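Local coordinates for putative branched-chain amino acid transport system substrate-binding protein (Rhodopseudomonas palustris, PDB 3TX6) that probably serves as the periplasmic solute-binding component of an ABC transporter, capturing aromatic acids such as the bound 3-(4-hydroxyphenyl)pyruvic acid, at residues A[150-155]-A[167-172]; A[201-206]-A[219-224]; A[205-210]-A[235-240]. One frame throughout, in Å; residues are numbered along the deposited sequence.

Contact 1 (A[150-155]-A[167-172]); sequences LWFNDL and VAEERF
Phe152 lays one face of its ring against the carboxylate end of Glu169, the two planes stacked only 6° from parallel. Glu169 CD sits 3.5 Å from Phe152 CZ, displaced toward the rim of the ring, with OE1 and OE2 spread over the CZ, CE2 and CD2 side. Over the same face the aliphatic part of the acid joins in: Glu169 CG lies 3.9 Å from the centroid of the Phe152 ring and 23° off its normal, a CH-pi contact. The ring reaches the strand because CG of Phe152 stands anti to the backbone N (chi1 -176°), which carries it off the helix toward Glu169.

These side chains bridge the last two elements of a beta-alpha-beta unit, in which strand 137-143 leads through helix 146-161 into the parallel strand 165-172, an outermost strand of its sheet. Tyr140, on strand 137-143, meets the Phe152 ring as well, so the aromatic group also touches the neighbouring strand.

Arg171, two residues along the strand, helps to hold the carboxylate flat against the ring. Its NE and NH2 grip the single oxygen OE2 of Glu169 side-on, each at 2.9 Å, with OE2 tilted somewhat from the guanidinium plane; NE is met by the anti lone pair of that oxygen, while NH2 approaches nearly along its C-O axis. The arginine bends at chi2 to bring NH2 3.5 Å from Phe152 CB, an oblique approach. A water accepts from Arg171 NH2 at 3.0 Å and donates to Asn153 OD1, tying the helix to the strand. NH1 turns instead to the salt bridge with Asp149 and to the backbone O of Tyr143.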
loop_
_atom_site.group_PDB
_atom_site.type_symbol
_atom_site.label_atom_id
_atom_site.label_comp_id
_atom_site.label_asym_id
_atom_site.label_seq_id
_atom_site.Cartn_x
_atom_site.Cartn_y
_atom_site.Cartn_z
ATOM N N LEU A 150 -13.023 4.748 -0.711
ATOM C CA LEU A 150 -12.055 5.562 -1.464
ATOM C C LEU A 150 -12.050 5.101 -2.937
ATOM O O LEU A 150 -12.020 5.907 -3.860
ATOM C CB LEU A 150 -10.648 5.420 -0.942
ATOM C CG LEU A 150 -10.295 6.118 0.352
ATOM C CD1 LEU A 150 -9.017 5.519 0.951
ATOM C CD2 LEU A 150 -10.149 7.610 0.078
ATOM N N TRP A 151 -12.101 3.802 -3.153
ATOM C CA TRP A 151 -12.039 3.248 -4.530
ATOM C C TRP A 151 -13.286 3.516 -5.304
ATOM O O TRP A 151 -13.229 3.950 -6.472
ATOM C CB TRP A 151 -11.733 1.765 -4.467
ATOM C CG TRP A 151 -10.244 1.519 -4.544
ATOM C CD1 TRP A 151 -9.381 1.061 -3.554
ATOM C CD2 TRP A 151 -9.448 1.692 -5.727
ATOM N NE1 TRP A 151 -8.119 0.963 -4.042
ATOM C CE2 TRP A 151 -8.092 1.377 -5.367
ATOM C CE3 TRP A 151 -9.723 2.122 -7.029
ATOM C CZ2 TRP A 151 -7.063 1.403 -6.299
ATOM C CZ3 TRP A 151 -8.678 2.141 -7.935
ATOM C CH2 TRP A 151 -7.382 1.806 -7.578
ATOM N N PHE A 152 -14.428 3.285 -4.670
ATOM C CA PHE A 152 -15.688 3.625 -5.340
ATOM C C PHE A 152 -15.777 5.103 -5.666
ATOM O O PHE A 152 -16.173 5.447 -6.766
ATOM C CB PHE A 152 -16.929 3.183 -4.577
ATOM C CG PHE A 152 -18.195 3.462 -5.320
ATOM C CD1 PHE A 152 -18.481 2.790 -6.508
ATOM C CD2 PHE A 152 -19.086 4.398 -4.850
ATOM C CE1 PHE A 152 -19.631 3.066 -7.214
ATOM C CE2 PHE A 152 -20.248 4.664 -5.542
ATOM C CZ PHE A 152 -20.521 3.994 -6.719
ATOM N N ASN A 153 -15.445 5.967 -4.723
ATOM C CA ASN A 153 -15.548 7.382 -4.973
ATOM C C ASN A 153 -14.662 7.820 -6.135
ATOM O O ASN A 153 -15.045 8.702 -6.929
ATOM C CB ASN A 153 -15.189 8.176 -3.734
ATOM C CG ASN A 153 -16.188 8.023 -2.624
ATOM O OD1 ASN A 153 -17.302 7.531 -2.822
ATOM N ND2 ASN A 153 -15.798 8.489 -1.441
ATOM N N ASP A 154 -13.495 7.203 -6.235
ATOM C CA ASP A 154 -12.576 7.505 -7.318
ATOM C C ASP A 154 -13.152 7.023 -8.667
ATOM O O ASP A 154 -13.036 7.730 -9.691
ATOM C CB ASP A 154 -11.194 6.869 -7.053
ATOM C CG ASP A 154 -10.180 7.206 -8.137
ATOM O OD1 ASP A 154 -9.783 8.385 -8.180
ATOM O OD2 ASP A 154 -9.820 6.307 -8.968
ATOM N N LEU A 155 -13.765 5.838 -8.687
ATOM C CA LEU A 155 -14.390 5.346 -9.919
ATOM C C LEU A 155 -15.482 6.318 -10.380
ATOM O O LEU A 155 -15.611 6.615 -11.568
ATOM C CB LEU A 155 -14.982 3.953 -9.704
ATOM C CG LEU A 155 -15.685 3.248 -10.855
ATOM C CD1 LEU A 155 -14.780 2.975 -12.037
ATOM C CD2 LEU A 155 -16.358 1.945 -10.373
ATOM N N VAL A 167 -22.764 1.014 -13.838
ATOM C CA VAL A 167 -24.068 0.364 -13.968
ATOM C C VAL A 167 -24.424 -0.555 -12.816
ATOM O O VAL A 167 -25.538 -1.108 -12.756
ATOM C CB VAL A 167 -24.198 -0.375 -15.324
ATOM C CG1 VAL A 167 -24.001 0.616 -16.464
ATOM C CG2 VAL A 167 -23.217 -1.558 -15.429
ATOM N N ALA A 168 -23.497 -0.694 -11.871
ATOM C CA ALA A 168 -23.720 -1.538 -10.736
ATOM C C ALA A 168 -22.661 -1.273 -9.673
ATOM O O ALA A 168 -21.455 -1.148 -9.993
ATOM C CB ALA A 168 -23.699 -3.026 -11.150
ATOM N N GLU A 169 -23.113 -1.270 -8.416
ATOM C CA GLU A 169 -22.245 -1.080 -7.256
ATOM C C GLU A 169 -22.653 -2.056 -6.167
ATOM O O GLU A 169 -23.782 -1.979 -5.671
ATOM C CB GLU A 169 -22.349 0.334 -6.698
ATOM C CG GLU A 169 -21.455 0.543 -5.466
ATOM C CD GLU A 169 -21.925 1.649 -4.509
ATOM O OE1 GLU A 169 -22.951 2.300 -4.782
ATOM O OE2 GLU A 169 -21.272 1.839 -3.453
ATOM N N GLU A 170 -21.732 -2.945 -5.799
ATOM C CA GLU A 170 -21.959 -3.908 -4.736
ATOM C C GLU A 170 -20.810 -3.867 -3.745
ATOM O O GLU A 170 -19.644 -3.620 -4.117
ATOM C CB GLU A 170 -22.062 -5.310 -5.330
ATOM C CG GLU A 170 -23.234 -5.487 -6.330
ATOM C CD GLU A 170 -24.580 -5.531 -5.623
ATOM O OE1 GLU A 170 -24.643 -6.116 -4.506
ATOM O OE2 GLU A 170 -25.559 -5.003 -6.184
ATOM N N ARG A 171 -21.157 -4.123 -2.494
ATOM C CA ARG A 171 -20.201 -4.170 -1.391
ATOM C C ARG A 171 -20.198 -5.514 -0.668
ATOM O O ARG A 171 -21.177 -6.240 -0.680
ATOM C CB ARG A 171 -20.486 -3.024 -0.408
ATOM C CG ARG A 171 -20.480 -1.617 -1.053
ATOM C CD ARG A 171 -19.157 -1.172 -1.694
ATOM N NE ARG A 171 -19.252 0.255 -2.040
ATOM C CZ ARG A 171 -18.695 1.275 -1.378
ATOM N NH1 ARG A 171 -17.880 1.083 -0.319
ATOM N NH2 ARG A 171 -18.958 2.516 -1.773
ATOM N N PHE A 172 -19.079 -5.823 -0.020
ATOM C CA PHE A 172 -19.003 -6.982 0.901
ATOM C C PHE A 172 -18.096 -6.582 2.044
ATOM O O PHE A 172 -17.333 -5.606 1.884
ATOM C CB PHE A 172 -18.523 -8.254 0.207
ATOM C CG PHE A 172 -17.119 -8.222 -0.340
ATOM C CD1 PHE A 172 -16.805 -7.528 -1.496
ATOM C CD2 PHE A 172 -16.110 -8.971 0.270
ATOM C CE1 PHE A 172 -15.526 -7.585 -2.036
ATOM C CE2 PHE A 172 -14.831 -9.019 -0.267
ATOM C CZ PHE A 172 -14.535 -8.345 -1.433
HETATM O O HOH W 1 -18.403 5.461 -1.263
#

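Contact 2 (A[201-206]-A[219-224]); sequences TAAALP and IYQTHG. With ENO (3-(4-hydroxy-phenyl)pyruvic acid), chain D.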
loop_
_atom_site.group_PDB
_atom_site.type_symbol
_atom_site.label_atom_id
_atom_site.label_comp_id
_atom_site.label_asym_id
_atom_site.label_seq_id
_atom_site.Cartn_x
_atom_site.Cartn_y
_atom_site.Cartn_z
ATOM N N THR A 201 -6.560 -11.893 0.247
ATOM C CA THR A 201 -7.254 -13.112 -0.151
ATOM C C THR A 201 -8.651 -12.715 -0.624
ATOM O O THR A 201 -9.136 -13.252 -1.605
ATOM C CB THR A 201 -7.228 -14.192 0.971
ATOM O OG1 THR A 201 -7.831 -13.699 2.168
ATOM C CG2 THR A 201 -5.808 -14.572 1.260
ATOM N N ALA A 202 -9.223 -11.676 -0.010
ATOM C CA ALA A 202 -10.528 -11.191 -0.435
ATOM C C ALA A 202 -10.560 -10.641 -1.881
ATOM O O ALA A 202 -11.607 -10.720 -2.531
ATOM C CB ALA A 202 -11.017 -10.163 0.567
ATOM N N ALA A 203 -9.436 -10.159 -2.414
ATOM C CA ALA A 203 -9.423 -9.684 -3.793
ATOM C C ALA A 203 -9.585 -10.844 -4.799
ATOM O O ALA A 203 -10.136 -10.664 -5.885
ATOM C CB ALA A 203 -8.155 -8.908 -4.080
ATOM N N ALA A 204 -9.075 -12.024 -4.448
ATOM C CA ALA A 204 -9.177 -13.200 -5.311
ATOM C C ALA A 204 -10.579 -13.774 -5.302
ATOM O O ALA A 204 -10.971 -14.520 -6.242
ATOM C CB ALA A 204 -8.160 -14.270 -4.898
ATOM N N LEU A 205 -11.366 -13.437 -4.271
ATOM C CA LEU A 205 -12.694 -13.996 -4.155
ATOM C C LEU A 205 -13.673 -13.586 -5.290
ATOM O O LEU A 205 -14.295 -14.462 -5.960
ATOM C CB LEU A 205 -13.268 -13.706 -2.752
ATOM C CG LEU A 205 -14.727 -14.105 -2.509
ATOM C CD1 LEU A 205 -15.005 -15.585 -2.913
ATOM C CD2 LEU A 205 -15.185 -13.760 -1.081
ATOM N N PRO A 206 -13.838 -12.274 -5.519
ATOM C CA PRO A 206 -14.601 -11.952 -6.706
ATOM C C PRO A 206 -13.934 -12.389 -7.992
ATOM O O PRO A 206 -14.672 -12.594 -8.975
ATOM C CB PRO A 206 -14.756 -10.432 -6.637
ATOM C CG PRO A 206 -14.577 -10.055 -5.203
ATOM C CD PRO A 206 -13.559 -11.067 -4.702
ATOM N N ILE A 219 -11.590 -7.794 -16.001
ATOM C CA ILE A 219 -11.594 -7.536 -14.525
ATOM C C ILE A 219 -10.328 -6.816 -14.095
ATOM O O ILE A 219 -9.178 -7.128 -14.582
ATOM C CB ILE A 219 -11.695 -8.846 -13.712
ATOM C CG1 ILE A 219 -12.970 -9.607 -14.073
ATOM C CG2 ILE A 219 -11.618 -8.575 -12.191
ATOM C CD1 ILE A 219 -13.029 -11.038 -13.497
ATOM N N TYR A 220 -10.555 -5.800 -13.251
ATOM C CA TYR A 220 -9.512 -4.911 -12.808
ATOM C C TYR A 220 -9.373 -5.021 -11.302
ATOM O O TYR A 220 -10.376 -5.097 -10.543
ATOM C CB TYR A 220 -9.834 -3.460 -13.230
ATOM C CG TYR A 220 -9.724 -3.209 -14.747
ATOM C CD1 TYR A 220 -10.730 -3.608 -15.661
ATOM C CD2 TYR A 220 -8.618 -2.598 -15.260
ATOM C CE1 TYR A 220 -10.567 -3.412 -17.038
ATOM C CE2 TYR A 220 -8.467 -2.385 -16.643
ATOM C CZ TYR A 220 -9.444 -2.796 -17.531
ATOM O OH TYR A 220 -9.255 -2.541 -18.897
ATOM N N GLN A 221 -8.116 -5.045 -10.877
ATOM C CA GLN A 221 -7.787 -5.223 -9.456
ATOM C C GLN A 221 -6.966 -4.049 -8.993
ATOM O O GLN A 221 -6.138 -3.498 -9.777
ATOM C CB GLN A 221 -7.024 -6.533 -9.161
ATOM C CG GLN A 221 -7.830 -7.814 -9.325
ATOM C CD GLN A 221 -8.745 -8.124 -8.153
ATOM O OE1 GLN A 221 -8.596 -7.534 -7.075
ATOM N NE2 GLN A 221 -9.662 -9.086 -8.319
ATOM N N THR A 222 -7.153 -3.712 -7.704
ATOM C CA THR A 222 -6.342 -2.693 -7.070
ATOM C C THR A 222 -4.984 -3.194 -6.605
ATOM O O THR A 222 -4.692 -4.384 -6.646
ATOM C CB THR A 222 -7.059 -2.106 -5.838
ATOM O OG1 THR A 222 -7.055 -3.023 -4.723
ATOM C CG2 THR A 222 -8.508 -1.679 -6.158
ATOM N N HIS A 223 -4.164 -2.250 -6.143
ATOM C CA HIS A 223 -2.825 -2.561 -5.668
ATOM C C HIS A 223 -2.839 -3.322 -4.349
ATOM O O HIS A 223 -1.821 -3.871 -3.963
ATOM C CB HIS A 223 -1.897 -1.348 -5.647
ATOM C CG HIS A 223 -2.431 -0.127 -4.901
ATOM N ND1 HIS A 223 -3.733 0.250 -4.900
ATOM C CD2 HIS A 223 -1.726 0.896 -4.261
ATOM C CE1 HIS A 223 -3.828 1.435 -4.204
ATOM N NE2 HIS A 223 -2.609 1.805 -3.827
ATOM N N GLY A 224 -4.002 -3.387 -3.690
ATOM C CA GLY A 224 -4.205 -4.275 -2.544
ATOM C C GLY A 224 -4.132 -5.745 -2.881
ATOM O O GLY A 224 -4.044 -6.578 -1.941
HETATM O O4 ENO D . -5.322 -0.592 2.566
HETATM C C9 ENO D . -2.475 -1.994 1.317
HETATM C C8 ENO D . -1.352 -1.533 0.660
HETATM C C7 ENO D . -1.419 -1.110 -0.677
HETATM C C6 ENO D . -2.655 -1.074 -1.292
HETATM C C5 ENO D . -3.792 -1.554 -0.650
HETATM C C4 ENO D . -3.719 -2.009 0.678
HETATM O O3 ENO D . -0.262 -0.632 -1.280
HETATM C C3 ENO D . -4.923 -2.592 1.364
HETATM C C2 ENO D . -5.724 -1.727 2.258
HETATM C C1 ENO D . -6.919 -2.308 2.852
HETATM O O2 ENO D . -7.571 -1.604 3.651
HETATM O O1 ENO D . -7.286 -3.486 2.560
#
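Gln221 and Ala203 join helix 200-213 to strand 218-221 within a beta-alpha-beta unit that starts from strand 193-197, and the polar part of their contact is one hydrogen bond. Gln221 NE2 donates to Ala203 O at 2.9 Å, but bent: the N-H...O angle is 137°, and the donor stands above the carbonyl plane, 37° out of it. The glutamine folds at chi2 (-79°), which sets its amide against the Ala203 carbonyl. NE2 also donates to Gln207 OE1, so this buried amide nitrogen serves two acceptors.

Van der Waals contact comes from the other end of the same amide, where Gln221 OE1 lies 3.3 Å from Ala203 CB. Phe230 of helix 228-234 packs on the Gln221 side chain as well.

Past the strand end, an ST turn carries the chain into the ligand pocket: Thr222 OG1 accepts from Gly224 N at 3.2 Å and is also hydrogen-bonded to Tyr147 OH. Ligand contacts follow directly. Gly224 CA approaches ENO C5 to 3.3 Å, and His223, its NE2 bonded to Gln117 O, presents one ring face to the phenol, with ENO C6 3.6 Å above the imidazole plane, over its centre.

Contact 3 (A[205-210]-A[235-240]); sequences LPQTSL and GKSAEG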
loop_
_atom_site.group_PDB
_atom_site.type_symbol
_atom_site.label_atom_id
_atom_site.label_comp_id
_atom_site.label_asym_id
_atom_site.label_seq_id
_atom_site.Cartn_x
_atom_site.Cartn_y
_atom_site.Cartn_z
ATOM N N LEU A 205 -11.366 -13.437 -4.271
ATOM C CA LEU A 205 -12.694 -13.996 -4.155
ATOM C C LEU A 205 -13.673 -13.586 -5.290
ATOM O O LEU A 205 -14.295 -14.462 -5.960
ATOM C CB LEU A 205 -13.268 -13.706 -2.752
ATOM C CG LEU A 205 -14.727 -14.105 -2.509
ATOM C CD1 LEU A 205 -15.005 -15.585 -2.913
ATOM C CD2 LEU A 205 -15.185 -13.760 -1.081
ATOM N N PRO A 206 -13.838 -12.274 -5.519
ATOM C CA PRO A 206 -14.601 -11.952 -6.706
ATOM C C PRO A 206 -13.934 -12.389 -7.992
ATOM O O PRO A 206 -14.672 -12.594 -8.975
ATOM C CB PRO A 206 -14.756 -10.432 -6.637
ATOM C CG PRO A 206 -14.577 -10.055 -5.203
ATOM C CD PRO A 206 -13.559 -11.067 -4.702
ATOM N N GLN A 207 -12.623 -12.516 -8.044
ATOM C CA GLN A 207 -11.993 -12.941 -9.280
ATOM C C GLN A 207 -12.480 -14.331 -9.698
ATOM O O GLN A 207 -12.925 -14.529 -10.837
ATOM C CB GLN A 207 -10.492 -12.985 -9.125
ATOM C CG GLN A 207 -9.740 -13.140 -10.429
ATOM C CD GLN A 207 -9.700 -11.893 -11.281
ATOM O OE1 GLN A 207 -9.726 -10.770 -10.767
ATOM N NE2 GLN A 207 -9.526 -12.078 -12.584
ATOM N N THR A 208 -12.392 -15.280 -8.772
ATOM C CA THR A 208 -12.798 -16.678 -8.995
ATOM C C THR A 208 -14.300 -16.771 -9.190
ATOM O O THR A 208 -14.791 -17.398 -10.140
ATOM C CB THR A 208 -12.376 -17.604 -7.814
ATOM O OG1 THR A 208 -13.061 -17.253 -6.587
ATOM C CG2 THR A 208 -10.862 -17.556 -7.631
ATOM N N SER A 209 -15.029 -16.130 -8.289
ATOM C CA SER A 209 -16.462 -16.216 -8.288
ATOM C C SER A 209 -17.078 -15.559 -9.613
ATOM O O SER A 209 -17.965 -16.125 -10.277
ATOM C CB SER A 209 -16.924 -15.592 -6.959
ATOM O OG SER A 209 -18.306 -15.430 -6.880
ATOM N N LEU A 210 -16.561 -14.420 -10.065
ATOM C CA LEU A 210 -17.064 -13.845 -11.304
ATOM C C LEU A 210 -16.769 -14.754 -12.505
ATOM O O LEU A 210 -17.651 -14.970 -13.363
ATOM C CB LEU A 210 -16.477 -12.440 -11.537
ATOM C CG LEU A 210 -17.085 -11.284 -10.712
ATOM C CD1 LEU A 210 -16.089 -10.118 -10.660
ATOM C CD2 LEU A 210 -18.449 -10.865 -11.255
ATOM N N GLY A 235 -5.886 -18.713 -9.065
ATOM C CA GLY A 235 -5.447 -19.665 -10.093
ATOM C C GLY A 235 -5.803 -19.204 -11.497
ATOM O O GLY A 235 -5.457 -18.067 -11.909
ATOM N N LYS A 236 -6.481 -20.087 -12.228
ATOM C CA LYS A 236 -6.690 -19.875 -13.643
ATOM C C LYS A 236 -7.615 -18.686 -13.907
ATOM O O LYS A 236 -7.450 -17.994 -14.954
ATOM C CB LYS A 236 -7.193 -21.163 -14.334
ATOM C CG LYS A 236 -6.061 -22.172 -14.557
ATOM C CD LYS A 236 -6.473 -23.524 -15.148
ATOM C CE LYS A 236 -5.307 -24.527 -15.040
ATOM N NZ LYS A 236 -5.409 -25.757 -15.894
ATOM N N SER A 237 -8.544 -18.419 -12.970
ATOM C CA SER A 237 -9.395 -17.244 -13.044
ATOM C C SER A 237 -8.635 -15.867 -13.077
ATOM O O SER A 237 -9.213 -14.870 -13.457
ATOM C CB SER A 237 -10.417 -17.267 -11.858
ATOM O OG SER A 237 -9.746 -16.789 -10.719
ATOM N N ALA A 238 -7.379 -15.807 -12.678
ATOM C CA ALA A 238 -6.590 -14.561 -12.685
ATOM C C ALA A 238 -6.109 -14.233 -14.085
ATOM O O ALA A 238 -5.636 -13.114 -14.295
ATOM C CB ALA A 238 -5.373 -14.713 -11.747
ATOM N N GLU A 239 -6.236 -15.165 -15.051
ATOM C CA GLU A 239 -5.675 -14.933 -16.386
ATOM C C GLU A 239 -6.232 -13.625 -16.935
ATOM O O GLU A 239 -7.413 -13.385 -16.845
ATOM C CB GLU A 239 -6.005 -16.139 -17.293
ATOM C CG GLU A 239 -5.643 -16.032 -18.785
ATOM C CD GLU A 239 -6.699 -15.279 -19.645
ATOM O OE1 GLU A 239 -7.932 -15.685 -19.845
ATOM O OE2 GLU A 239 -6.237 -14.260 -20.155
ATOM N N GLY A 240 -5.356 -12.764 -17.468
ATOM C CA GLY A 240 -5.805 -11.556 -18.180
ATOM C C GLY A 240 -6.206 -10.387 -17.325
ATOM O O GLY A 240 -6.590 -9.345 -17.864
HETATM O O HOH W 2 -9.252 -11.536 -15.608
#
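Gln207 reaches from helix 200-213 to the backbone of Ser237, and each step of its side chain finds something there. CB starts out toward the loop and passes Ser237 OG at the margin of contact, 4.2 Å away. With CG swung opposite the main-chain N (chi1 -168°), that atom comes closer and rests 3.5 Å from Ser237 O. CD stays near the same oxygen. A bend at chi2 then swings the amide over, and NE2 donates to Ser237 O at 2.9 Å in a nearly straight bond (N-H...O 169°); it also packs against Ala238 CA, 3.8 Å away. The acceptor lies almost in the amide plane, whereas the donor is tilted 29° from the carbonyl plane.

The helix here belongs to the alpha/beta lobe built on the sheet that includes strands 218-221 and 242-245, and segment 235-240 is the connection from helix 228-234 to strand 242-245, with a 3-10 turn at 236-238. NE2 also makes a weak bond to a water that donates to Glu239 O, while OE1 is already taken by Gln221, so both ends of the amide have partners. Replacing Gln207 with an alanine would probably cost Ser237 O its amide donor and Gln221 NE2 one of its two acceptors, and open a gap between helix and turn.

Beside it, Ser237 wedges against Thr208. Its OG is 3.4 Å from Thr208 CG2 and 3.5 Å from Thr208 CA, van der Waals contacts with carbon; the hydroxyl has its hydrogen-bond partner in Ala234 O, at the end of helix 228-234.

Contact 1 lies at the surface, contact 2 is buried, and contact 3 is buried in part, and the chemistry separates the surface contact from the other two. The surface pair relies on charge and an aromatic face, whereas the other two depend on neutral amides bonded to backbone carbonyls. Contacts 2 and 3 share helix 200-213, including Leu205 and Pro206, and are coupled through their two glutamine amides. Contacts 1 and 2 both reach the seven-stranded sheet and meet through packing, with Trp151 CE2 3.2 Å from Thr222 CG2. Among the three, 201-206/219-224 alone includes ligand-pocket residues.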